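Local coordinates for protein xylulokinase (Brucella ovis, PDB 5VM1) that probably phosphorylates D-xylulose to D-xylulose 5-phosphate at the expense of ATP, as a sugar kinase of the FGGY family, at residues Ala126-Ile131 and Ala195-Lys200; Arg166-Gly171 and Ala227-Thr232. All coordinates share one frame; numbering follows the deposited sequence.

Contact 1: Ala126-Ile131 and Ala195-Lys200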
loop_
_atom_site.group_PDB
_atom_site.type_symbol
_atom_site.label_atom_id
_atom_site.label_comp_id
_atom_site.label_asym_id
_atom_site.label_seq_id
_atom_site.Cartn_x
_atom_site.Cartn_y
_atom_site.Cartn_z
ATOM N N ALA A 126 5.775 20.217 -4.988
ATOM C CA ALA A 126 4.810 21.253 -4.663
ATOM C C ALA A 126 3.402 20.828 -5.066
ATOM O O ALA A 126 2.447 21.013 -4.303
ATOM C CB ALA A 126 5.221 22.552 -5.329
ATOM N N ILE A 127 3.252 20.212 -6.234
ATOM C CA ILE A 127 1.924 19.843 -6.716
ATOM C C ILE A 127 1.497 18.460 -6.213
ATOM O O ILE A 127 0.338 18.260 -5.841
ATOM C CB ILE A 127 1.880 19.946 -8.256
ATOM C CG1 ILE A 127 2.160 21.401 -8.672
ATOM C CG2 ILE A 127 0.533 19.513 -8.789
ATOM C CD1 ILE A 127 2.105 21.681 -10.183
ATOM N N THR A 128 2.390 17.473 -6.170
ATOM C CA THR A 128 1.991 16.160 -5.678
ATOM C C THR A 128 2.186 15.986 -4.178
ATOM O O THR A 128 1.538 15.115 -3.588
ATOM C CB THR A 128 2.786 15.028 -6.357
ATOM O OG1 THR A 128 4.100 14.967 -5.792
ATOM C CG2 THR A 128 2.885 15.176 -7.863
ATOM N N GLY A 129 3.074 16.763 -3.551
ATOM C CA GLY A 129 3.446 16.545 -2.161
ATOM C C GLY A 129 4.303 15.322 -1.895
ATOM O O GLY A 129 4.480 14.952 -0.731
ATOM N N ASN A 130 4.851 14.680 -2.929
ATOM C CA ASN A 130 5.593 13.438 -2.766
ATOM C C ASN A 130 6.890 13.461 -3.570
ATOM O O ASN A 130 7.029 14.170 -4.573
ATOM C CB ASN A 130 4.759 12.206 -3.192
ATOM C CG ASN A 130 3.475 12.053 -2.378
ATOM O OD1 ASN A 130 3.508 11.607 -1.241
ATOM N ND2 ASN A 130 2.323 12.384 -2.990
ATOM N N ILE A 131 7.842 12.653 -3.113
ATOM C CA ILE A 131 9.022 12.351 -3.905
ATOM C C ILE A 131 8.607 11.576 -5.151
ATOM O O ILE A 131 7.659 10.778 -5.124
ATOM C CB ILE A 131 10.011 11.543 -3.044
ATOM C CG1 ILE A 131 10.565 12.407 -1.906
ATOM C CG2 ILE A 131 11.130 10.936 -3.903
ATOM C CD1 ILE A 131 11.363 11.631 -0.867
ATOM N N ALA A 195 -2.315 19.942 -15.160
ATOM C CA ALA A 195 -1.907 20.074 -16.554
ATOM C C ALA A 195 -0.412 20.336 -16.652
ATOM O O ALA A 195 0.242 19.880 -17.594
ATOM C CB ALA A 195 -2.710 21.162 -17.245
ATOM N N GLU A 196 0.136 21.108 -15.705
ATOM C CA GLU A 196 1.555 21.451 -15.735
ATOM C C GLU A 196 2.429 20.199 -15.673
ATOM O O GLU A 196 3.390 20.073 -16.440
ATOM C CB GLU A 196 1.883 22.423 -14.594
ATOM C CG GLU A 196 3.343 22.893 -14.543
ATOM C CD GLU A 196 3.641 23.869 -13.393
ATOM O OE1 GLU A 196 2.700 24.236 -12.656
ATOM O OE2 GLU A 196 4.808 24.311 -13.262
ATOM N N LEU A 197 2.097 19.255 -14.783
ATOM C CA LEU A 197 2.896 18.032 -14.635
ATOM C C LEU A 197 2.709 17.087 -15.819
ATOM O O LEU A 197 3.652 16.393 -16.228
ATOM C CB LEU A 197 2.522 17.305 -13.342
ATOM C CG LEU A 197 2.704 18.016 -12.001
ATOM C CD1 LEU A 197 2.318 17.101 -10.845
ATOM C CD2 LEU A 197 4.139 18.552 -11.833
ATOM N N LEU A 198 1.486 17.017 -16.353
ATOM C CA LEU A 198 1.222 16.182 -17.519
ATOM C C LEU A 198 2.036 16.645 -18.725
ATOM O O LEU A 198 2.634 15.829 -19.437
ATOM C CB LEU A 198 -0.276 16.189 -17.831
ATOM C CG LEU A 198 -1.149 15.327 -16.903
ATOM C CD1 LEU A 198 -2.612 15.654 -17.115
ATOM C CD2 LEU A 198 -0.891 13.826 -17.066
ATOM N N ALA A 199 2.066 17.957 -18.978
ATOM C CA ALA A 199 2.843 18.481 -20.098
ATOM C C ALA A 199 4.335 18.164 -19.976
ATOM O O ALA A 199 5.007 17.942 -20.993
ATOM C CB ALA A 199 2.646 19.983 -20.195
ATOM N N LYS A 200 4.861 18.117 -18.745
ATOM C CA LYS A 200 6.283 17.885 -18.514
ATOM C C LYS A 200 6.696 16.447 -18.807
ATOM O O LYS A 200 7.892 16.166 -18.958
ATOM C CB LYS A 200 6.604 18.222 -17.048
ATOM C CG LYS A 200 6.451 19.686 -16.721
ATOM C CD LYS A 200 6.818 20.068 -15.299
ATOM C CE LYS A 200 7.209 21.533 -15.272
ATOM N NZ LYS A 200 7.594 22.001 -13.938
#
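A small apolar helix-to-helix contact in the N-terminal FGGY region joins the last turn of helix 122-128 to helix 195-200, with Ile127 and Thr128 set against Leu197. Leu197 reaches between the two: its CD1 lies 3.6 Å from Ile127 CG2 and equally 3.6 Å from Thr128 CG2, while its CD2 stands 4.1 Å from Ile127 CD1. The Ile127 and Leu197 side chains lie alongside, pointing opposite ways. Ile127 CG1 lies anti to the carbonyl carbon (chi1 -61°), and the extended chi2 of -178° carries CD1 on to Glu196, 3.6 Å from OE1, a van der Waals touch of a methyl on a carboxylate oxygen, on the exposed side. The Glu196 OE2 end makes a long salt bridge to Lys200 NZ, which also pairs with Asp121. Thr128 divides its side chain: the methyl packs on Leu197, and OG1 bonds to Phe124 O and accepts from Asn130 N at 3.0 Å. The latter bond closes an ST turn as Gly129, with positive phi, leaves the helix. Phe124 of the same helix also touches Leu197, Thr188 bonds to the backbone of both Ile127 and Thr128, and beyond the turn Asn130 OD1 accepts from Ala286 N on strand 285-288.

Contact 2: Arg166-Gly171 and Ala227-Thr232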
loop_
_atom_site.group_PDB
_atom_site.type_symbol
_atom_site.label_atom_id
_atom_site.label_comp_id
_atom_site.label_asym_id
_atom_site.label_seq_id
_atom_site.Cartn_x
_atom_site.Cartn_y
_atom_site.Cartn_z
ATOM N N ARG A 166 -11.494 -1.969 -14.485
ATOM C CA ARG A 166 -12.772 -1.270 -14.567
ATOM C C ARG A 166 -13.167 -1.028 -16.020
ATOM O O ARG A 166 -14.364 -0.983 -16.343
ATOM C CB ARG A 166 -12.724 0.055 -13.790
ATOM C CG ARG A 166 -14.051 0.862 -13.819
ATOM C CD ARG A 166 -13.831 2.370 -13.847
ATOM N NE ARG A 166 -12.891 2.764 -12.798
ATOM C CZ ARG A 166 -13.152 2.766 -11.489
ATOM N NH1 ARG A 166 -12.199 3.133 -10.635
ATOM N NH2 ARG A 166 -14.347 2.418 -11.024
ATOM N N LEU A 167 -12.177 -0.807 -16.894
ATOM C CA LEU A 167 -12.465 -0.621 -18.311
ATOM C C LEU A 167 -13.078 -1.877 -18.894
ATOM O O LEU A 167 -14.034 -1.809 -19.673
ATOM C CB LEU A 167 -11.189 -0.273 -19.071
ATOM C CG LEU A 167 -11.302 -0.100 -20.585
ATOM C CD1 LEU A 167 -12.204 1.071 -20.954
ATOM C CD2 LEU A 167 -9.930 0.048 -21.199
ATOM N N TRP A 168 -12.546 -3.037 -18.508
ATOM C CA TRP A 168 -13.136 -4.315 -18.892
ATOM C C TRP A 168 -14.534 -4.500 -18.279
ATOM O O TRP A 168 -15.434 -5.036 -18.930
ATOM C CB TRP A 168 -12.174 -5.444 -18.509
ATOM C CG TRP A 168 -12.772 -6.806 -18.588
ATOM C CD1 TRP A 168 -13.238 -7.424 -19.695
ATOM C CD2 TRP A 168 -13.025 -7.701 -17.485
ATOM N NE1 TRP A 168 -13.748 -8.662 -19.365
ATOM C CE2 TRP A 168 -13.630 -8.855 -18.016
ATOM C CE3 TRP A 168 -12.791 -7.636 -16.107
ATOM C CZ2 TRP A 168 -14.003 -9.941 -17.221
ATOM C CZ3 TRP A 168 -13.163 -8.728 -15.316
ATOM C CH2 TRP A 168 -13.756 -9.858 -15.876
ATOM N N LEU A 169 -14.724 -4.090 -17.019
ATOM C CA LEU A 169 -15.996 -4.297 -16.323
ATOM C C LEU A 169 -17.086 -3.337 -16.803
ATOM O O LEU A 169 -18.233 -3.747 -17.008
ATOM C CB LEU A 169 -15.770 -4.133 -14.820
ATOM C CG LEU A 169 -14.983 -5.231 -14.094
ATOM C CD1 LEU A 169 -14.709 -4.824 -12.647
ATOM C CD2 LEU A 169 -15.780 -6.528 -14.133
ATOM N N THR A 170 -16.754 -2.053 -16.984
ATOM C CA THR A 170 -17.749 -1.017 -17.233
ATOM C C THR A 170 -17.658 -0.378 -18.602
ATOM O O THR A 170 -18.635 0.234 -19.036
ATOM C CB THR A 170 -17.632 0.136 -16.218
ATOM O OG1 THR A 170 -16.438 0.886 -16.488
ATOM C CG2 THR A 170 -17.633 -0.366 -14.792
ATOM N N GLY A 171 -16.514 -0.444 -19.265
ATOM C CA GLY A 171 -16.362 0.253 -20.522
ATOM C C GLY A 171 -16.084 1.733 -20.415
ATOM O O GLY A 171 -16.117 2.424 -21.443
ATOM N N ALA A 227 -25.057 -10.454 -17.831
ATOM C CA ALA A 227 -25.730 -11.690 -18.202
ATOM C C ALA A 227 -24.816 -12.902 -18.139
ATOM O O ALA A 227 -25.298 -14.021 -17.942
ATOM C CB ALA A 227 -26.316 -11.576 -19.616
ATOM N N GLU A 228 -23.508 -12.709 -18.310
ATOM C CA GLU A 228 -22.591 -13.842 -18.298
ATOM C C GLU A 228 -22.560 -14.514 -16.932
ATOM O O GLU A 228 -22.332 -15.729 -16.843
ATOM C CB GLU A 228 -21.198 -13.371 -18.721
ATOM C CG GLU A 228 -20.150 -14.467 -18.860
ATOM C CD GLU A 228 -18.832 -13.932 -19.397
ATOM O OE1 GLU A 228 -18.861 -13.197 -20.406
ATOM O OE2 GLU A 228 -17.771 -14.216 -18.795
ATOM N N TRP A 229 -22.813 -13.744 -15.866
ATOM C CA TRP A 229 -22.879 -14.237 -14.492
ATOM C C TRP A 229 -24.294 -14.163 -13.920
ATOM O O TRP A 229 -24.498 -14.453 -12.731
ATOM C CB TRP A 229 -21.907 -13.449 -13.606
ATOM C CG TRP A 229 -20.520 -13.382 -14.171
ATOM C CD1 TRP A 229 -19.841 -14.392 -14.784
ATOM C CD2 TRP A 229 -19.655 -12.236 -14.210
ATOM N NE1 TRP A 229 -18.607 -13.956 -15.189
ATOM C CE2 TRP A 229 -18.465 -12.636 -14.849
ATOM C CE3 TRP A 229 -19.768 -10.916 -13.760
ATOM C CZ2 TRP A 229 -17.388 -11.759 -15.054
ATOM C CZ3 TRP A 229 -18.710 -10.052 -13.964
ATOM C CH2 TRP A 229 -17.533 -10.476 -14.608
ATOM N N SER A 230 -25.271 -13.776 -14.744
ATOM C CA SER A 230 -26.677 -13.651 -14.362
ATOM C C SER A 230 -26.841 -12.677 -13.191
ATOM O O SER A 230 -27.103 -13.053 -12.053
ATOM C CB SER A 230 -27.281 -15.024 -14.046
ATOM O OG SER A 230 -27.584 -15.720 -15.243
ATOM N N LEU A 231 -26.683 -11.399 -13.515
ATOM C CA LEU A 231 -26.865 -10.338 -12.539
ATOM C C LEU A 231 -28.304 -9.831 -12.592
ATOM O O LEU A 231 -28.813 -9.475 -13.666
ATOM C CB LEU A 231 -25.871 -9.203 -12.792
ATOM N N THR A 232 -28.952 -9.791 -11.418
ATOM C CA THR A 232 -30.376 -9.463 -11.324
ATOM C C THR A 232 -30.646 -7.980 -11.556
ATOM O O THR A 232 -31.673 -7.623 -12.150
ATOM C CB THR A 232 -30.925 -9.895 -9.949
ATOM O OG1 THR A 232 -30.971 -11.326 -9.866
ATOM C CG2 THR A 232 -32.330 -9.339 -9.697
#
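Two indole rings, Trp168 on helix 161-170 and Trp229 just after helix 223-228, meet at their six-membered ends beside the N-terminal sheet of the FGGY kinase. The side chains reach toward each other from their two backbones, and Trp168 CH2 lies 4.0 Å from Trp229 CH2. Trp168 CH2 sits near the plane of the Trp229 ring, at its edge, and Leu169 CD2 reaches that edge too, 4.3 Å from Trp229 CH2. The Trp168 CG is anti to its own backbone N (chi1 168°), which carries the indole out from the helix to this meeting. One face of the Trp229 ring has Glu228 CB 4.3 Å above it, displaced from the ring centre. A Schellman motif ends helix 223-228 directly behind this tryptophan: Ser230, with positive phi, is its C-prime residue, and its N bonds weakly to Ala227 O. On the other helix, Arg166 O accepts from Thr170 N at 2.7 Å and from Thr170 OG1 at 2.8 Å, the donors arriving from opposite faces of the carbonyl plane. Helix 53-70 touches both indoles, Trp168 through Ile57, Cys60 and Arg61 and Trp229 through Ile64, while Leu169 packs inward on Leu83 of strand 78-85.

Contacts 1 and 2 share no helix and do not touch; their centres are 35 Å apart, although their segments alternate along the chain and all belong to the N-terminal FGGY region. Each is partly buried and held mainly by apolar side chains, but contact 1 covers about twice the surface, 169 against 86 Å². Contact 2 lies farther out, its centre about 27 Å from that of the chain against about 21 Å. Contact 1 uses branched aliphatic groups and has the Glu196 carboxylate at its exposed side; contact 2 relies on two large aromatic rings. In both first segments the helix gives way to a glycine of positive phi, right after a threonine whose hydroxyl bonds to the carbonyl four residues earlier.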